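Local coordinates for putative host cell surface-exposed lipoprotein (Streptococcus phage TP-J34, PDB 4EQQ), which is a lipoprotein, represented here by its ectodomain, that probably blocks superinfection by targeting the tape measure protein of incoming phages, at residues V19-A22 and K23-A26. Numbering follows the deposited sequence.
Sequences VSKA and KQYA
Lys-21 lies against the ring of Tyr-25, four residues on in helix 13-28, and the pair illustrates how i and i+4 side chains meet on one side of an alpha-helix in this helix-turn-helix type of fold. Four successive backbone bonds hold the turn, among them Tyr-25 N to Lys-21 O at 3.0 Å, with an N-H...O angle of 167°. The lysine departs from CA with CG anti to its own nitrogen (chi1 -174°), then bends at chi2 and chi3, a course that carries its methylenes slantwise across the CE2 side of the tyrosine ring. Lys-21 CG comes within 3.5 Å of Tyr-25 CE2, and Lys-21 CD lies 3.7 Å from that same carbon. Beyond this hydrocarbon contact the polar ends share a water, which accepts from Lys-21 NZ and donates to Tyr-25 OH. That hydroxyl is also hydrogen-bonded to Asp-44 OD2 and Gln-39 NE2, so three partners fix it and tie the helix to helix 33-42 and the loop after it; the nearby carboxylate probably also favours the lysine charge. The buried Ala-22 packs on Leu-36 of helix 33-42, and its CA meets the tyrosine ring at an edge. Lys-23 takes a different course, side by side with Val-19: with CG opposite its carbonyl carbon and beside its nitrogen (chi1 -75°), the chain runs back past the Val-19 carbonyl, extended before bending at its end, where NZ is hydrogen-bonded to Ser-58 O. Along the way its aliphatic part brushes the preceding turn, with Lys-23 CE 3.9 Å from Val-19 CG1 and Lys-23 CG 3.4 Å from Val-19 O.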
loop_
_atom_site.group_PDB
_atom_site.type_symbol
_atom_site.label_atom_id
_atom_site.label_comp_id
_atom_site.label_asym_id
_atom_site.label_seq_id
_atom_site.Cartn_x
_atom_site.Cartn_y
_atom_site.Cartn_z
ATOM N N VAL A 19 10.051 15.308 6.051
ATOM C CA VAL A 19 10.330 15.214 4.608
ATOM C C VAL A 19 11.025 13.863 4.297
ATOM O O VAL A 19 10.658 13.168 3.346
ATOM C CB VAL A 19 11.158 16.435 4.103
ATOM C CG1 VAL A 19 11.863 16.125 2.773
ATOM C CG2 VAL A 19 10.269 17.682 3.970
ATOM N N SER A 20 12.009 13.501 5.121
ATOM C CA SER A 20 12.751 12.237 4.987
ATOM C C SER A 20 11.774 11.043 5.118
ATOM O O SER A 20 11.811 10.106 4.312
ATOM C CB SER A 20 13.827 12.165 6.074
ATOM O OG SER A 20 14.504 10.926 5.973
ATOM N N LYS A 21 10.884 11.105 6.117
ATOM C CA LYS A 21 9.880 10.075 6.358
ATOM C C LYS A 21 8.858 10.015 5.192
ATOM O O LYS A 21 8.533 8.927 4.731
ATOM C CB LYS A 21 9.189 10.320 7.715
ATOM C CG LYS A 21 8.221 9.231 8.171
ATOM C CD LYS A 21 8.811 7.792 8.189
ATOM C CE LYS A 21 9.811 7.552 9.295
ATOM N NZ LYS A 21 10.112 6.106 9.462
ATOM N N ALA A 22 8.406 11.186 4.687
ATOM C CA ALA A 22 7.463 11.273 3.563
ATOM C C ALA A 22 8.039 10.577 2.311
ATOM O O ALA A 22 7.325 9.824 1.646
ATOM C CB ALA A 22 7.132 12.730 3.257
ATOM N N LYS A 23 9.341 10.814 2.020
ATOM C CA LYS A 23 10.063 10.198 0.899
ATOM C C LYS A 23 10.101 8.675 1.032
ATOM O O LYS A 23 9.967 7.974 0.045
ATOM C CB LYS A 23 11.492 10.733 0.828
ATOM C CG LYS A 23 11.592 12.136 0.291
ATOM C CD LYS A 23 13.030 12.665 0.376
ATOM C CE LYS A 23 13.155 14.051 -0.216
ATOM N NZ LYS A 23 13.057 14.009 -1.692
ATOM N N GLN A 24 10.302 8.177 2.255
ATOM C CA GLN A 24 10.319 6.741 2.575
ATOM C C GLN A 24 8.946 6.125 2.268
ATOM O O GLN A 24 8.859 5.136 1.544
ATOM C CB GLN A 24 10.640 6.586 4.063
ATOM C CG GLN A 24 11.423 5.377 4.443
ATOM C CD GLN A 24 11.977 5.591 5.832
ATOM O OE1 GLN A 24 12.945 6.335 6.041
ATOM N NE2 GLN A 24 11.318 5.024 6.824
ATOM N N TYR A 25 7.870 6.750 2.761
ATOM C CA TYR A 25 6.507 6.290 2.498
ATOM C C TYR A 25 6.171 6.270 1.018
ATOM O O TYR A 25 5.633 5.273 0.545
ATOM C CB TYR A 25 5.475 7.154 3.235
ATOM C CG TYR A 25 5.385 6.870 4.708
ATOM C CD1 TYR A 25 5.144 5.580 5.180
ATOM C CD2 TYR A 25 5.444 7.905 5.639
ATOM C CE1 TYR A 25 5.037 5.316 6.544
ATOM C CE2 TYR A 25 5.288 7.660 7.000
ATOM C CZ TYR A 25 5.096 6.363 7.449
ATOM O OH TYR A 25 4.949 6.127 8.783
ATOM N N ALA A 26 6.493 7.357 0.282
ATOM C CA ALA A 26 6.234 7.489 -1.155
ATOM C C ALA A 26 7.028 6.504 -2.016
ATOM O O ALA A 26 6.608 6.188 -3.123
ATOM C CB ALA A 26 6.509 8.910 -1.608
HETATM O O HOH W 1 7.592 5.357 10.238
#